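Local atomic coordinates of endonuclease NucS (Pyrococcus abyssi, PDB entry 2VLD), a protein that cleaves single-stranded 3' and 5' extremities of branched DNA as a homodimeric repair endonuclease that also binds single-stranded DNA and PCNA. Residues Glu8-Glu12 with Glu13-Glu17; His38-Gly41 with Arg42-Glu46; Arg178-Asp181 with Leu182-Ser186. The protein carries 2 engineered substitutions. All coordinates share one frame; numbering follows the deposited sequence.

Interaction 1: Glu8-Glu12 with Glu13-Glu17; sequences ENPSE and EEIKE
E14 turns back from the first turn of helix 12-25 and meets S11 with both carboxylate oxygens. Its chain, bent at CG (chi2 110°), sets the carboxylate beside the backbone and hydroxyl of S11. OE1 accepts a weak hydrogen bond from S11 N at 3.4 Å. OE2 takes the hydroxyl: S11 OG donates to E14 OE2 at 3.2 Å, arriving from above the carboxylate plane. The two bonds, one of them weak, probably limit the rotation of the carboxylate, and its negative charge near the N-terminus of the helix is probably favoured by the local field. With an alanine in its place the carboxylate is gone, and S11 N and S11 OG would probably be left without this acceptor, the hydroxyl freer to turn.

The backbone of S11 and E12 starts the helix: I15 N donates to S11 O at 3.0 Å and K16 N to E12 O. CB of E12 points away from the first turn, and the chain beyond it is extended. Next to this cap, P10 CB lies 3.8 Å from I15 CG1, and the two side chains press on L110 of strand 106-113.

S11 is thus the N-cap. The Ser-x-x-Glu order, with E14 accepting weakly from S11 N, forms the glutamate half of a capping box, and P10 against I15 is a hydrophobic staple, the two together marking where the helix begins.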
# COMPACT_ATOMS: atom_id res chain seq x y z
N GLU A 8 8.06 1.70 -19.71
CA GLU A 8 8.34 3.06 -19.20
C GLU A 8 7.36 4.11 -19.73
O GLU A 8 7.44 5.30 -19.39
CB GLU A 8 9.80 3.50 -19.41
CG GLU A 8 10.25 4.59 -18.41
CD GLU A 8 11.71 5.00 -18.54
OE1 GLU A 8 12.10 5.47 -19.64
OE2 GLU A 8 12.46 4.88 -17.54
N ASN A 9 6.46 3.65 -20.58
CA ASN A 9 5.22 4.33 -20.92
C ASN A 9 4.41 3.28 -21.66
O ASN A 9 4.95 2.60 -22.53
CB ASN A 9 5.45 5.56 -21.79
CG ASN A 9 4.26 6.50 -21.82
OD1 ASN A 9 3.21 6.17 -22.38
ND2 ASN A 9 4.41 7.67 -21.23
N PRO A 10 3.16 3.05 -21.25
CA PRO A 10 2.26 2.19 -22.00
C PRO A 10 1.11 2.91 -22.73
O PRO A 10 0.59 3.92 -22.26
CB PRO A 10 1.69 1.30 -20.90
CG PRO A 10 1.85 2.14 -19.59
CD PRO A 10 2.57 3.41 -19.95
N SER A 11 0.74 2.38 -23.89
CA SER A 11 -0.50 2.78 -24.54
C SER A 11 -1.58 1.80 -24.09
O SER A 11 -1.29 0.86 -23.35
CB SER A 11 -0.35 2.75 -26.05
OG SER A 11 -0.61 1.46 -26.56
N GLU A 12 -2.81 2.02 -24.54
CA GLU A 12 -3.95 1.15 -24.20
C GLU A 12 -3.75 -0.29 -24.67
O GLU A 12 -4.10 -1.23 -23.95
CB GLU A 12 -5.26 1.70 -24.79
CG GLU A 12 -5.62 3.11 -24.33
CD GLU A 12 -7.06 3.49 -24.66
OE1 GLU A 12 -7.80 2.64 -25.22
OE2 GLU A 12 -7.45 4.63 -24.36
N GLU A 13 -3.20 -0.45 -25.87
CA GLU A 13 -2.78 -1.76 -26.35
C GLU A 13 -1.92 -2.45 -25.28
O GLU A 13 -2.21 -3.58 -24.88
CB GLU A 13 -2.00 -1.63 -27.66
CG GLU A 13 -2.86 -1.58 -28.92
CD GLU A 13 -2.13 -2.15 -30.13
OE1 GLU A 13 -0.93 -2.52 -30.00
OE2 GLU A 13 -2.74 -2.23 -31.22
N GLU A 14 -0.88 -1.75 -24.83
CA GLU A 14 0.07 -2.28 -23.85
C GLU A 14 -0.58 -2.69 -22.52
O GLU A 14 -0.42 -3.83 -22.08
CB GLU A 14 1.20 -1.28 -23.58
CG GLU A 14 2.44 -1.45 -24.45
CD GLU A 14 2.61 -0.33 -25.45
OE1 GLU A 14 3.38 0.61 -25.16
OE2 GLU A 14 1.97 -0.39 -26.52
N ILE A 15 -1.29 -1.76 -21.89
CA ILE A 15 -1.92 -2.01 -20.59
C ILE A 15 -2.73 -3.30 -20.60
O ILE A 15 -2.54 -4.15 -19.74
CB ILE A 15 -2.78 -0.82 -20.12
CG1 ILE A 15 -1.89 0.40 -19.87
CG2 ILE A 15 -3.53 -1.18 -18.84
CD1 ILE A 15 -2.59 1.74 -19.95
N LYS A 16 -3.62 -3.46 -21.58
CA LYS A 16 -4.43 -4.67 -21.68
C LYS A 16 -3.55 -5.92 -21.79
O LYS A 16 -3.82 -6.91 -21.12
CB LYS A 16 -5.44 -4.59 -22.84
CG LYS A 16 -6.42 -5.79 -22.91
CD LYS A 16 -7.53 -5.64 -23.97
CE LYS A 16 -8.86 -5.13 -23.38
NZ LYS A 16 -9.12 -3.67 -23.59
N GLU A 17 -2.50 -5.85 -22.60
CA GLU A 17 -1.55 -6.96 -22.71
C GLU A 17 -0.98 -7.28 -21.34
O GLU A 17 -0.95 -8.44 -20.92
CB GLU A 17 -0.41 -6.62 -23.68
CG GLU A 17 -0.70 -6.95 -25.14
CD GLU A 17 0.52 -6.77 -26.04
OE1 GLU A 17 1.64 -7.15 -25.61
OE2 GLU A 17 0.35 -6.27 -27.18

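Interaction 2: His38-Gly41 with Arg42-Glu46; sequences HYEG and RAKSE
Y39 and S45 face each other as an antiparallel hydrogen-bonded pair, joined by two backbone bonds: Y39 N donates to S45 O at 2.8 Å and S45 N to Y39 O at 3.0 Å. A third bond, G41 N to A43 O at 2.9 Å, closes the turn around R42. Between them, E40 and K44 form a non-hydrogen-bonded pair, as do H38 and E46 further along.

On the Y39 and S45 face, Y39 CB rests 3.8 Å from S45 OG. Y39 CG stands anti to the backbone N (chi1 176°), which sends the ring along the turn; Y39 CD2 lies 3.7 Å from A43 O, an oblique approach to the ring. On the other face, the side chains of E40 and K44 lie side by side and point the same way, with E40 CG 3.9 Å from K44 CG. H38 and E46 pass each other at a slant, ring and carboxylate planes 46° apart, and E46 CB is 4.0 Å from H38 ND1.

The polar ends are fixed from outside the hairpin. Y39 OH bonds to E98 and H38 NE2 to E103. In the second subunit, E40 meets R190 and the hydroxyl of Y191, while K44 NZ bonds to the carbonyl of I158 and forms salt bridges with D160 and E174, acidic residues whose spacing is consistent with the PD-(D/E)XK signature of this nuclease clan.

The contact is a tight beta hairpin, strands 28-40 and 44-48, in the PH-like domain; the face bearing E40 and K44 meets what is probably the active-site region of the partner's nuclease domain.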
# COMPACT_ATOMS: atom_id res chain seq x y z
N HIS A 38 -12.78 7.77 -9.09
CA HIS A 38 -14.21 7.85 -8.90
C HIS A 38 -14.63 6.63 -8.10
O HIS A 38 -14.28 5.49 -8.47
CB HIS A 38 -14.94 7.84 -10.24
CG HIS A 38 -14.40 8.82 -11.23
ND1 HIS A 38 -14.87 10.11 -11.33
CD2 HIS A 38 -13.45 8.69 -12.18
CE1 HIS A 38 -14.22 10.74 -12.29
NE2 HIS A 38 -13.36 9.90 -12.83
N TYR A 39 -15.39 6.86 -7.03
CA TYR A 39 -15.86 5.80 -6.17
C TYR A 39 -17.36 5.86 -6.03
O TYR A 39 -17.93 6.94 -5.89
CB TYR A 39 -15.23 5.92 -4.78
CG TYR A 39 -15.76 4.90 -3.80
CD1 TYR A 39 -15.28 3.60 -3.82
CD2 TYR A 39 -16.73 5.24 -2.85
CE1 TYR A 39 -15.77 2.63 -2.94
CE2 TYR A 39 -17.22 4.29 -1.95
CZ TYR A 39 -16.73 2.98 -2.01
OH TYR A 39 -17.19 2.00 -1.15
N GLU A 40 -17.98 4.70 -6.08
CA GLU A 40 -19.38 4.54 -5.76
C GLU A 40 -19.49 3.32 -4.86
O GLU A 40 -19.16 2.21 -5.28
CB GLU A 40 -20.20 4.31 -7.02
CG GLU A 40 -20.31 5.50 -7.93
CD GLU A 40 -20.83 5.13 -9.32
OE1 GLU A 40 -21.54 4.10 -9.46
OE2 GLU A 40 -20.52 5.87 -10.28
N GLY A 41 -19.93 3.52 -3.62
CA GLY A 41 -20.12 2.42 -2.68
C GLY A 41 -21.33 2.73 -1.84
O GLY A 41 -22.45 2.70 -2.35
N ARG A 42 -21.12 3.04 -0.57
CA ARG A 42 -22.23 3.53 0.24
C ARG A 42 -22.63 4.92 -0.27
O ARG A 42 -23.83 5.21 -0.43
CB ARG A 42 -21.90 3.55 1.73
CG ARG A 42 -23.09 4.02 2.57
CD ARG A 42 -22.89 3.86 4.07
NE ARG A 42 -24.15 4.11 4.79
CZ ARG A 42 -25.04 3.18 5.10
NH1 ARG A 42 -24.83 1.90 4.78
NH2 ARG A 42 -26.15 3.52 5.75
N ALA A 43 -21.61 5.75 -0.52
CA ALA A 43 -21.80 7.07 -1.12
C ALA A 43 -20.92 7.25 -2.36
O ALA A 43 -20.25 6.31 -2.78
CB ALA A 43 -21.54 8.17 -0.09
N LYS A 44 -20.92 8.45 -2.91
CA LYS A 44 -20.35 8.72 -4.21
C LYS A 44 -19.33 9.85 -4.12
O LYS A 44 -19.68 10.98 -3.81
CB LYS A 44 -21.50 9.08 -5.17
CG LYS A 44 -21.18 9.10 -6.64
CD LYS A 44 -22.48 9.12 -7.40
CE LYS A 44 -22.34 9.71 -8.78
NZ LYS A 44 -23.68 9.82 -9.42
N SER A 45 -18.08 9.53 -4.40
CA SER A 45 -17.02 10.54 -4.35
C SER A 45 -16.09 10.44 -5.55
O SER A 45 -16.11 9.45 -6.31
CB SER A 45 -16.23 10.45 -3.04
OG SER A 45 -15.34 9.33 -3.01
N GLU A 46 -15.29 11.50 -5.72
CA GLU A 46 -14.21 11.55 -6.70
C GLU A 46 -12.99 12.26 -6.13
O GLU A 46 -13.09 12.99 -5.15
CB GLU A 46 -14.68 12.24 -7.99
CG GLU A 46 -15.28 13.64 -7.84
CD GLU A 46 -15.83 14.21 -9.16
OE1 GLU A 46 -16.95 14.78 -9.13
OE2 GLU A 46 -15.16 14.07 -10.21

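Interaction 3: Arg178-Asp181 with Leu182-Ser186; sequences RKAD and LHAVS
D181 caps the first turn of helix 182-199 with its carboxylate: A184 N donates to D181 OD1 at 3.0 Å, and the donor comes nearly along the C-O axis of OD1. The N-H is fairly straight toward its acceptor (162°). With CG between the backbone N and the carbonyl carbon (chi1 51°), the carboxylate is folded forward over the helix end. H183 CB lies alongside, 3.5 Å from D181 OD1.

Backbone bonds continue the turn. V185 N donates to D181 O at 3.3 Å, a weak bond. One residue on, L182 O receives two donors from the same residue: S186 N at 3.0 Å and S186 OG, also at 3.0 Å, the hydroxyl coming from above the carbonyl plane. S186 thereby turns its hydroxyl back against its own helix.

Apolar contact is slight within the two segments. A180 CB approaches A184 CB at 4.4 Å, and A184 CB lies 3.4 Å from D181 O. A180 and V185 both pack on L207 of strand 203-209, and V185 further touches A216, L219 and L220 of helix 214-223. H183 leads outward instead, to the second subunit, where its NE2 bonds to E101 and its ring stacks on that of H38.

The chemistry implies an aspartate N-cap whose carboxylate occupies a backbone N-H at the helix start; its negative charge is likely to be favoured by the helix dipole, while the same turn has an apolar side against the nuclease core and a histidine at the dimer interface.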
# COMPACT_ATOMS: atom_id res chain seq x y z
N ARG A 178 17.99 -21.74 13.93
CA ARG A 178 18.66 -22.26 12.74
C ARG A 178 20.12 -21.82 12.76
O ARG A 178 20.57 -21.22 13.74
CB ARG A 178 17.96 -21.74 11.47
CG ARG A 178 16.55 -22.30 11.28
CD ARG A 178 15.95 -21.91 9.93
NE ARG A 178 14.77 -22.73 9.60
CZ ARG A 178 13.50 -22.36 9.80
NH1 ARG A 178 13.21 -21.18 10.34
NH2 ARG A 178 12.52 -23.19 9.47
N LYS A 179 20.87 -22.14 11.70
CA LYS A 179 22.22 -21.61 11.54
C LYS A 179 22.19 -20.10 11.70
O LYS A 179 21.43 -19.41 11.01
CB LYS A 179 22.79 -21.97 10.17
CG LYS A 179 23.79 -23.11 10.14
CD LYS A 179 24.87 -22.84 9.10
CE LYS A 179 25.13 -24.04 8.19
NZ LYS A 179 25.69 -25.22 8.91
N ALA A 180 23.02 -19.59 12.60
CA ALA A 180 23.10 -18.16 12.84
C ALA A 180 23.88 -17.47 11.74
O ALA A 180 25.00 -17.87 11.43
CB ALA A 180 23.71 -17.88 14.19
N ASP A 181 23.29 -16.45 11.14
CA ASP A 181 23.93 -15.71 10.06
C ASP A 181 24.54 -14.39 10.52
O ASP A 181 24.52 -14.04 11.70
CB ASP A 181 22.96 -15.48 8.88
CG ASP A 181 21.61 -14.87 9.30
OD1 ASP A 181 21.49 -14.24 10.38
OD2 ASP A 181 20.64 -15.04 8.52
N LEU A 182 25.08 -13.67 9.54
CA LEU A 182 25.69 -12.37 9.75
C LEU A 182 24.69 -11.40 10.35
O LEU A 182 25.02 -10.62 11.24
CB LEU A 182 26.20 -11.85 8.40
CG LEU A 182 27.47 -11.00 8.26
CD1 LEU A 182 28.62 -11.50 9.13
CD2 LEU A 182 27.89 -10.96 6.79
N HIS A 183 23.44 -11.48 9.87
CA HIS A 183 22.38 -10.60 10.33
C HIS A 183 22.12 -10.77 11.82
O HIS A 183 21.99 -9.78 12.54
CB HIS A 183 21.09 -10.82 9.53
CG HIS A 183 20.01 -9.84 9.87
ND1 HIS A 183 19.02 -10.11 10.79
CD2 HIS A 183 19.80 -8.57 9.45
CE1 HIS A 183 18.24 -9.05 10.91
NE2 HIS A 183 18.69 -8.10 10.11
N ALA A 184 22.04 -12.02 12.27
CA ALA A 184 21.91 -12.32 13.69
C ALA A 184 22.98 -11.60 14.50
O ALA A 184 22.66 -10.90 15.46
CB ALA A 184 21.98 -13.81 13.92
N VAL A 185 24.24 -11.75 14.11
CA VAL A 185 25.34 -11.14 14.85
C VAL A 185 25.19 -9.62 14.91
O VAL A 185 25.35 -9.03 15.98
CB VAL A 185 26.73 -11.57 14.30
CG1 VAL A 185 27.87 -10.87 15.05
CG2 VAL A 185 26.90 -13.08 14.41
N SER A 186 24.87 -9.00 13.78
CA SER A 186 24.66 -7.55 13.71
C SER A 186 23.49 -7.10 14.58
O SER A 186 23.55 -6.04 15.22
CB SER A 186 24.36 -7.13 12.27
OG SER A 186 25.37 -7.60 11.39

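In the fold
All three contacts are local and partly buried, and they follow one another along the chain. Interactions 1 and 3 are both helix N-caps: interaction 1 begins helix 12-25 with a serine and a glutamate, interaction 3 begins helix 182-199 with an aspartate. In each, apolar residues are buried, P10 and I15 in the first, A180, A184 and V185 in the other, while E12, E13 and L182 are exposed. Interaction 2, a hairpin of the PH-like domain held by strand-to-strand backbone bonds, mixes buried H38 and E40 with an exposed turn. Its centre lies about 50 Å from that of interaction 3 in the nuclease domain of the same chain, yet dimerisation brings the two together across subunits.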